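Local coordinates for protein stn1 (Schizosaccharomyces pombe, PDB 3KF6) that binds single-stranded telomeric DNA, pairs with Ten1 and is required for telomere maintenance, here as its N-terminal OB-fold part, at residues M21-H27 with D72-L78; L78-I83 with E115-A120. One frame throughout, in Å; residues are numbered along the deposited sequence.

Overall arrangement
Both interactions use strand 77-83 of the OB fold and share Leu78, the residue at which one ends and the other begins. Interaction 1 joins the short helix 23-26 to the loop before this strand. Interaction 2 pairs the strand with 117-120 in the barrel wall. Each is partly buried, and their centres lie about 13 Å apart. Their chemistry differs. In interaction 1 side chains do much of the bonding, with Asp72, Ser74 and His27 each meeting a backbone group. In interaction 2 backbone bonds between parallel strands do the holding, and apolar side chains pack around them. His27 links the two, packing on Glu115 and Val116. Ten1 touches interaction 1 but not interaction 2.

Interaction 1. Residues M21-H27 with D72-L78; sequences MFISDVH and DCSGMVL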
ATOM      1  N   MET A  21      -6.050 -10.322  -1.340  1.00 16.74           N
ATOM      2  CA  MET A  21      -5.165 -10.534  -0.197  1.00 15.89           C
ATOM      3  C   MET A  21      -4.246  -9.372   0.157  1.00 14.85           C
ATOM      4  O   MET A  21      -3.979  -8.498  -0.667  1.00 15.08           O
ATOM      5  CB  MET A  21      -4.268 -11.747  -0.463  1.00 17.73           C
ATOM      6  CG  MET A  21      -4.992 -13.065  -0.661  1.00 16.28           C
ATOM      7  SD  MET A  21      -3.810 -14.410  -1.016  1.00 18.95           S
ATOM      8  CE  MET A  21      -2.975 -14.552   0.559  1.00 18.93           C
ATOM      9  N   PHE A  22      -3.760  -9.388   1.396  1.00 13.61           N
ATOM     10  CA  PHE A  22      -2.790  -8.406   1.860  1.00 13.52           C
ATOM     11  C   PHE A  22      -1.442  -9.009   1.490  1.00 15.55           C
ATOM     12  O   PHE A  22      -1.270 -10.230   1.528  1.00 15.25           O
ATOM     13  CB  PHE A  22      -2.871  -8.221   3.377  1.00 12.16           C
ATOM     14  CG  PHE A  22      -4.010  -7.355   3.815  1.00 14.24           C
ATOM     15  CD1 PHE A  22      -4.997  -7.851   4.663  1.00 16.59           C
ATOM     16  CD2 PHE A  22      -4.100  -6.034   3.380  1.00 14.39           C
ATOM     17  CE1 PHE A  22      -6.059  -7.041   5.074  1.00 17.02           C
ATOM     18  CE2 PHE A  22      -5.159  -5.216   3.788  1.00 16.37           C
ATOM     19  CZ  PHE A  22      -6.138  -5.723   4.636  1.00 18.28           C
ATOM     20  N   ILE A  23      -0.487  -8.157   1.147  1.00 14.03           N
ATOM     21  CA  ILE A  23       0.828  -8.618   0.734  1.00 14.13           C
ATOM     22  C   ILE A  23       1.554  -9.461   1.777  1.00 14.77           C
ATOM     23  O   ILE A  23       2.209 -10.440   1.427  1.00 16.75           O
ATOM     24  CB  ILE A  23       1.677  -7.412   0.272  1.00 13.49           C
ATOM     25  CG1 ILE A  23       1.078  -6.878  -1.035  1.00 14.32           C
ATOM     26  CG2 ILE A  23       3.144  -7.809   0.086  1.00 14.15           C
ATOM     27  CD1 ILE A  23       1.647  -5.543  -1.496  1.00 16.00           C
ATOM     28  N   SER A  24       1.427  -9.106   3.051  1.00 15.56           N
ATOM     29  CA  SER A  24       2.089  -9.885   4.091  1.00 16.69           C
ATOM     30  C   SER A  24       1.591 -11.336   4.059  1.00 16.61           C
ATOM     31  O   SER A  24       2.356 -12.260   4.324  1.00 18.15           O
ATOM     32  CB  SER A  24       1.828  -9.274   5.467  1.00 17.48           C
ATOM     33  OG  SER A  24       0.449  -9.269   5.767  1.00 19.31           O
ATOM     34  N   ASP A  25       0.318 -11.535   3.727  1.00 16.93           N
ATOM     35  CA  ASP A  25      -0.237 -12.886   3.668  1.00 16.77           C
ATOM     36  C   ASP A  25       0.211 -13.609   2.405  1.00 17.86           C
ATOM     37  O   ASP A  25       0.359 -14.838   2.395  1.00 18.43           O
ATOM     38  CB  ASP A  25      -1.770 -12.848   3.751  1.00 16.29           C
ATOM     39  CG  ASP A  25      -2.262 -12.444   5.132  1.00 19.44           C
ATOM     40  OD1 ASP A  25      -1.667 -12.916   6.126  1.00 19.11           O
ATOM     41  OD2 ASP A  25      -3.239 -11.670   5.228  1.00 18.96           O
ATOM     42  N   VAL A  26       0.430 -12.854   1.334  1.00 18.68           N
ATOM     43  CA  VAL A  26       0.898 -13.456   0.089  1.00 17.51           C
ATOM     44  C   VAL A  26       2.257 -14.103   0.373  1.00 19.86           C
ATOM     45  O   VAL A  26       2.528 -15.221  -0.073  1.00 19.92           O
ATOM     46  CB  VAL A  26       1.026 -12.389  -1.030  1.00 16.91           C
ATOM     47  CG1 VAL A  26       1.656 -12.998  -2.278  1.00 19.06           C
ATOM     48  CG2 VAL A  26      -0.347 -11.842  -1.372  1.00 17.98           C
ATOM     49  N   HIS A  27       3.093 -13.409   1.139  1.00 19.54           N
ATOM     50  CA  HIS A  27       4.420 -13.921   1.494  1.00 21.00           C
ATOM     51  C   HIS A  27       4.361 -15.106   2.454  1.00 22.68           C
ATOM     52  O   HIS A  27       5.390 -15.711   2.761  1.00 23.05           O
ATOM     53  CB  HIS A  27       5.273 -12.806   2.112  1.00 19.81           C
ATOM     54  CG  HIS A  27       5.848 -11.857   1.107  1.00 20.49           C
ATOM     55  ND1 HIS A  27       6.925 -12.181   0.308  1.00 21.10           N
ATOM     56  CD2 HIS A  27       5.486 -10.598   0.759  1.00 18.75           C
ATOM     57  CE1 HIS A  27       7.201 -11.163  -0.489  1.00 21.54           C
ATOM     58  NE2 HIS A  27       6.342 -10.190  -0.236  1.00 21.22           N
ATOM     59  N   ASP A  72       1.232  -2.196   0.554  1.00 13.09           N
ATOM     60  CA  ASP A  72      -0.133  -2.019   1.044  1.00 13.29           C
ATOM     61  C   ASP A  72      -0.133  -1.796   2.564  1.00 14.66           C
ATOM     62  O   ASP A  72      -1.173  -1.892   3.218  1.00 14.07           O
ATOM     63  CB  ASP A  72      -1.009  -3.223   0.671  1.00 14.04           C
ATOM     64  CG  ASP A  72      -0.569  -4.498   1.346  1.00 14.95           C
ATOM     65  OD1 ASP A  72       0.468  -4.473   2.041  1.00 14.56           O
ATOM     66  OD2 ASP A  72      -1.261  -5.532   1.175  1.00 14.33           O
ATOM     67  N   CYS A  73       1.048  -1.486   3.102  1.00 13.68           N
ATOM     68  CA  CYS A  73       1.252  -1.218   4.530  1.00 14.43           C
ATOM     69  C   CYS A  73       1.035  -2.428   5.422  1.00 14.66           C
ATOM     70  O   CYS A  73       0.897  -2.286   6.637  1.00 15.40           O
ATOM     71  CB  CYS A  73       0.338  -0.081   5.007  1.00 14.50           C
ATOM     72  SG  CYS A  73       0.578   1.479   4.126  1.00 16.57           S
ATOM     73  N   SER A  74       1.020  -3.621   4.837  1.00 15.29           N
ATOM     74  CA  SER A  74       0.805  -4.821   5.636  1.00 15.14           C
ATOM     75  C   SER A  74       2.073  -5.358   6.296  1.00 15.17           C
ATOM     76  O   SER A  74       2.029  -6.378   6.979  1.00 17.00           O
ATOM     77  CB  SER A  74       0.161  -5.915   4.776  1.00 15.30           C
ATOM     78  OG  SER A  74       1.043  -6.335   3.752  1.00 15.78           O
ATOM     79  N   GLY A  75       3.198  -4.675   6.095  1.00 16.08           N
ATOM     80  CA  GLY A  75       4.445  -5.113   6.701  1.00 16.59           C
ATOM     81  C   GLY A  75       5.453  -5.677   5.721  1.00 15.80           C
ATOM     82  O   GLY A  75       6.615  -5.899   6.077  1.00 17.24           O
ATOM     83  N   MET A  76       5.004  -5.909   4.490  1.00 14.58           N
ATOM     84  CA  MET A  76       5.849  -6.440   3.426  1.00 15.38           C
ATOM     85  C   MET A  76       5.446  -5.797   2.109  1.00 15.80           C
ATOM     86  O   MET A  76       4.303  -5.364   1.955  1.00 15.97           O
ATOM     87  CB  MET A  76       5.670  -7.960   3.305  1.00 18.95           C
ATOM     88  CG  MET A  76       6.191  -8.749   4.492  1.00 22.24           C
ATOM     89  SD  MET A  76       7.985  -8.744   4.526  1.00 27.01           S
ATOM     90  CE  MET A  76       8.329 -10.190   3.503  1.00 28.70           C
ATOM     91  N   VAL A  77       6.387  -5.712   1.172  1.00 15.21           N
ATOM     92  CA  VAL A  77       6.071  -5.171  -0.149  1.00 14.70           C
ATOM     93  C   VAL A  77       6.103  -6.347  -1.121  1.00 15.66           C
ATOM     94  O   VAL A  77       6.636  -7.412  -0.804  1.00 16.19           O
ATOM     95  CB  VAL A  77       7.071  -4.087  -0.626  1.00 15.58           C
ATOM     96  CG1 VAL A  77       7.060  -2.907   0.338  1.00 18.53           C
ATOM     97  CG2 VAL A  77       8.474  -4.679  -0.760  1.00 16.94           C
ATOM     98  N   LEU A  78       5.532  -6.156  -2.303  1.00 14.46           N
ATOM     99  CA  LEU A  78       5.484  -7.224  -3.288  1.00 15.54           C
ATOM    100  C   LEU A  78       5.957  -6.769  -4.663  1.00 14.38           C
ATOM    101  O   LEU A  78       5.564  -5.709  -5.144  1.00 14.46           O
ATOM    102  CB  LEU A  78       4.049  -7.748  -3.397  1.00 18.04           C
ATOM    103  CG  LEU A  78       3.794  -8.937  -4.332  1.00 16.56           C
ATOM    104  CD1 LEU A  78       4.486 -10.175  -3.788  1.00 19.42           C
ATOM    105  CD2 LEU A  78       2.291  -9.180  -4.453  1.00 16.66           C
TER
HETATM  106  O   HOH W   1      -3.131  -5.870  -0.968  1.00 14.66           O
HETATM  107  O   HOH W   2       0.344  -7.540   8.716  1.00 43.17           O
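The imidazole of His27 lies under the end of Met76. Methyl CE sits over the centre of one ring face, 3.9 Å from the His27 centroid, in a CH-pi contact. The bent Met76 chain, with chi2 -72° and chi3 -88°, folds the methyl back over the ring. The edge of the same ring bonds to the backbone. His27 NE2 donates to Val77 O at 2.9 Å, with the acceptor tilted slightly from the ring plane.

At the other end of the helix, two loop side chains accept the first backbone N-H groups. Ile23 N donates to Asp72 OD2 at 2.7 Å in a nearly straight bond (171°) on the syn side of the carboxylate. Ser24 N donates to Ser74 OG at 2.9 Å, in a more bent bond. Asp72 and Ser74 are themselves tied together. Ser74 OG donates to Asp72 OD1 at 2.6 Å. Ser74 N also donates to that oxygen, from above the carboxylate plane; this second bond closes an Asx turn. OD1 thus takes two donors, which should hold the carboxylate in place for Ile23. Asp72 OD2 also meets the edge of the Phe22 ring. Between these polar ends, Ile23 fills the middle. Its CG2 packs on Leu78 CB at 3.6 Å, and its other branch runs past Asp72.

Phe22, at the N-cap position, also packs on Trp136 and Met140 of helix 130-153. Asp25 OD2 makes a salt bridge with Lys143 NZ of that helix. Arg101 of the Ten1 chain bonds to Asp72 O. Helix 23-26 thus reaches both the loop before strand 77-83 and helix 130-153.

Interaction 2. Residues L78-I83 with E115-A120; sequences LRVVFI and EVELIA
Val81 and Ile119 pair as parallel neighbours in the OB-fold barrel, as do Val80 and Leu118. Three backbone bonds join the strands. Leu118 N donates to Arg79 O at 3.0 Å. Val81 N donates to Leu118 O at 2.7 Å, and Val80 CA makes a CA-H...O contact with that same oxygen. Ala120 N donates to Val81 O at 2.9 Å, tilted 18° from the carbonyl plane.

Water bridges continue the join at both ends. One water accepts from Arg79 N and donates to Val116 O and Glu115 OE2. This satisfies Arg79 N where the direct pairing stops. The other accepts from Ile83 N, donates to Ala120 O and makes a weak bond to Val81 O, a second partner for that oxygen. Glu115 OE2 stays 4.7 Å from Arg79 NE, so the two form no direct salt bridge.

Backbone bonds to strand 65-71 pair Val80 with Leu68 and Phe82 with His66. Those to strand 102-110 pair Glu117 with Asn110 and Ile119 with Lys108. Side chains pack on both faces of the sheet. On one, Ile119 is bent (chi1 -54°, chi2 -59°), which brings CD1 to 3.7 Å from Val81 CB. Val80 and Leu118 are on the other, where Leu78 CD2 touches Leu118 CB. Phe82 meets the ring of Phe123 edge-to-face. Over one face of the Phe82 ring, Ala120 CB makes a CH-pi contact, offset toward the rim and 3.5 Å from CE2 of Phe82.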
ATOM      1  N   LEU A  78       5.532  -6.156  -2.303  1.00 14.46           N
ATOM      2  CA  LEU A  78       5.484  -7.224  -3.288  1.00 15.54           C
ATOM      3  C   LEU A  78       5.957  -6.769  -4.663  1.00 14.38           C
ATOM      4  O   LEU A  78       5.564  -5.709  -5.144  1.00 14.46           O
ATOM      5  CB  LEU A  78       4.049  -7.748  -3.397  1.00 18.04           C
ATOM      6  CG  LEU A  78       3.794  -8.937  -4.332  1.00 16.56           C
ATOM      7  CD1 LEU A  78       4.486 -10.175  -3.788  1.00 19.42           C
ATOM      8  CD2 LEU A  78       2.291  -9.180  -4.453  1.00 16.66           C
ATOM      9  N   ARG A  79       6.804  -7.580  -5.291  1.00 14.52           N
ATOM     10  CA  ARG A  79       7.282  -7.273  -6.629  1.00 16.17           C
ATOM     11  C   ARG A  79       6.218  -7.775  -7.597  1.00 15.22           C
ATOM     12  O   ARG A  79       5.841  -8.947  -7.557  1.00 18.05           O
ATOM     13  CB  ARG A  79       8.613  -7.981  -6.899  1.00 19.93           C
ATOM     14  CG  ARG A  79       9.842  -7.217  -6.430  1.00 25.35           C
ATOM     15  CD  ARG A  79      11.100  -8.055  -6.662  1.00 32.96           C
ATOM     16  NE  ARG A  79      12.334  -7.275  -6.592  1.00 40.39           N
ATOM     17  CZ  ARG A  79      12.789  -6.490  -7.566  1.00 43.27           C
ATOM     18  NH1 ARG A  79      12.116  -6.370  -8.703  1.00 44.41           N
ATOM     19  NH2 ARG A  79      13.928  -5.831  -7.407  1.00 45.41           N
ATOM     20  N   VAL A  80       5.724  -6.877  -8.444  1.00 14.93           N
ATOM     21  CA  VAL A  80       4.699  -7.206  -9.433  1.00 16.33           C
ATOM     22  C   VAL A  80       5.359  -7.166 -10.806  1.00 16.85           C
ATOM     23  O   VAL A  80       5.827  -6.120 -11.252  1.00 16.58           O
ATOM     24  CB  VAL A  80       3.536  -6.191  -9.373  1.00 16.08           C
ATOM     25  CG1 VAL A  80       2.491  -6.508 -10.446  1.00 18.72           C
ATOM     26  CG2 VAL A  80       2.907  -6.229  -7.992  1.00 17.48           C
ATOM     27  N   VAL A  81       5.380  -8.319 -11.469  1.00 17.06           N
ATOM     28  CA  VAL A  81       6.025  -8.464 -12.765  1.00 19.04           C
ATOM     29  C   VAL A  81       5.121  -8.354 -13.986  1.00 17.86           C
ATOM     30  O   VAL A  81       4.092  -9.025 -14.077  1.00 19.90           O
ATOM     31  CB  VAL A  81       6.747  -9.822 -12.838  1.00 19.53           C
ATOM     32  CG1 VAL A  81       7.477  -9.959 -14.159  1.00 22.41           C
ATOM     33  CG2 VAL A  81       7.697  -9.960 -11.667  1.00 21.01           C
ATOM     34  N   PHE A  82       5.530  -7.505 -14.922  1.00 17.92           N
ATOM     35  CA  PHE A  82       4.814  -7.313 -16.178  1.00 20.57           C
ATOM     36  C   PHE A  82       5.685  -7.837 -17.318  1.00 22.15           C
ATOM     37  O   PHE A  82       6.652  -7.184 -17.710  1.00 24.10           O
ATOM     38  CB  PHE A  82       4.517  -5.832 -16.417  1.00 20.09           C
ATOM     39  CG  PHE A  82       3.520  -5.259 -15.460  1.00 19.46           C
ATOM     40  CD1 PHE A  82       3.915  -4.819 -14.204  1.00 19.26           C
ATOM     41  CD2 PHE A  82       2.169  -5.203 -15.802  1.00 18.27           C
ATOM     42  CE1 PHE A  82       2.978  -4.334 -13.294  1.00 19.04           C
ATOM     43  CE2 PHE A  82       1.227  -4.720 -14.903  1.00 20.23           C
ATOM     44  CZ  PHE A  82       1.634  -4.285 -13.645  1.00 19.04           C
ATOM     45  N   ILE A  83       5.356  -9.019 -17.830  1.00 24.15           N
ATOM     46  CA  ILE A  83       6.118  -9.602 -18.939  1.00 25.99           C
ATOM     47  C   ILE A  83       5.709  -8.855 -20.203  1.00 28.33           C
ATOM     48  O   ILE A  83       4.624  -9.068 -20.746  1.00 27.42           O
ATOM     49  CB  ILE A  83       5.814 -11.100 -19.100  1.00 26.30           C
ATOM     50  CG1 ILE A  83       6.150 -11.834 -17.803  1.00 26.81           C
ATOM     51  CG2 ILE A  83       6.640 -11.680 -20.257  1.00 25.19           C
ATOM     52  CD1 ILE A  83       5.668 -13.262 -17.764  1.00 28.96           C
ATOM     53  N   GLU A 115      11.811 -15.586  -2.861  1.00 30.07           N
ATOM     54  CA  GLU A 115      10.850 -14.514  -2.631  1.00 30.62           C
ATOM     55  C   GLU A 115       9.754 -14.624  -3.679  1.00 29.46           C
ATOM     56  O   GLU A 115      10.028 -14.576  -4.878  1.00 28.10           O
ATOM     57  CB  GLU A 115      11.517 -13.137  -2.746  1.00 33.33           C
ATOM     58  CG  GLU A 115      10.588 -11.980  -2.388  1.00 37.32           C
ATOM     59  CD  GLU A 115      11.211 -10.622  -2.643  1.00 40.37           C
ATOM     60  OE1 GLU A 115      12.433 -10.477  -2.429  1.00 43.19           O
ATOM     61  OE2 GLU A 115      10.479  -9.694  -3.052  1.00 42.43           O
ATOM     62  N   VAL A 116       8.517 -14.789  -3.222  1.00 27.43           N
ATOM     63  CA  VAL A 116       7.379 -14.895  -4.123  1.00 27.57           C
ATOM     64  C   VAL A 116       7.168 -13.556  -4.818  1.00 26.37           C
ATOM     65  O   VAL A 116       7.515 -12.508  -4.279  1.00 25.18           O
ATOM     66  CB  VAL A 116       6.090 -15.266  -3.349  1.00 28.71           C
ATOM     67  CG1 VAL A 116       5.754 -14.174  -2.352  1.00 29.43           C
ATOM     68  CG2 VAL A 116       4.934 -15.477  -4.318  1.00 32.16           C
ATOM     69  N   GLU A 117       6.618 -13.605  -6.023  1.00 24.57           N
ATOM     70  CA  GLU A 117       6.335 -12.404  -6.796  1.00 24.87           C
ATOM     71  C   GLU A 117       4.992 -12.605  -7.473  1.00 22.87           C
ATOM     72  O   GLU A 117       4.465 -13.714  -7.499  1.00 22.36           O
ATOM     73  CB  GLU A 117       7.427 -12.153  -7.842  1.00 29.12           C
ATOM     74  CG  GLU A 117       7.816 -13.379  -8.649  1.00 34.74           C
ATOM     75  CD  GLU A 117       8.805 -13.061  -9.756  1.00 35.95           C
ATOM     76  OE1 GLU A 117       9.771 -12.310  -9.501  1.00 36.19           O
ATOM     77  OE2 GLU A 117       8.617 -13.571 -10.882  1.00 40.62           O
ATOM     78  N   LEU A 118       4.426 -11.532  -8.004  1.00 19.99           N
ATOM     79  CA  LEU A 118       3.135 -11.627  -8.659  1.00 19.59           C
ATOM     80  C   LEU A 118       3.275 -11.311 -10.140  1.00 18.74           C
ATOM     81  O   LEU A 118       3.770 -10.245 -10.502  1.00 19.43           O
ATOM     82  CB  LEU A 118       2.156 -10.642  -8.002  1.00 19.75           C
ATOM     83  CG  LEU A 118       0.721 -10.594  -8.528  1.00 21.74           C
ATOM     84  CD1 LEU A 118       0.007 -11.889  -8.196  1.00 24.66           C
ATOM     85  CD2 LEU A 118      -0.005  -9.409  -7.886  1.00 21.55           C
ATOM     86  N   ILE A 119       2.859 -12.243 -10.994  1.00 18.18           N
ATOM     87  CA  ILE A 119       2.920 -12.011 -12.431  1.00 18.70           C
ATOM     88  C   ILE A 119       1.572 -11.407 -12.784  1.00 17.20           C
ATOM     89  O   ILE A 119       0.540 -12.073 -12.706  1.00 19.06           O
ATOM     90  CB  ILE A 119       3.115 -13.323 -13.221  1.00 20.03           C
ATOM     91  CG1 ILE A 119       4.336 -14.088 -12.696  1.00 24.84           C
ATOM     92  CG2 ILE A 119       3.245 -13.006 -14.713  1.00 21.35           C
ATOM     93  CD1 ILE A 119       5.647 -13.329 -12.769  1.00 27.87           C
ATOM     94  N   ALA A 120       1.583 -10.136 -13.165  1.00 17.88           N
ATOM     95  CA  ALA A 120       0.355  -9.421 -13.483  1.00 18.15           C
ATOM     96  C   ALA A 120      -0.367  -9.889 -14.737  1.00 20.96           C
ATOM     97  O   ALA A 120       0.258 -10.135 -15.768  1.00 20.33           O
ATOM     98  CB  ALA A 120       0.645  -7.926 -13.596  1.00 20.03           C
TER
HETATM   99  O   HOH W   3       7.897  -9.788  -3.800  1.00 20.36           O
HETATM  100  O   HOH W   4       2.750 -10.053 -17.016  1.00 27.19           O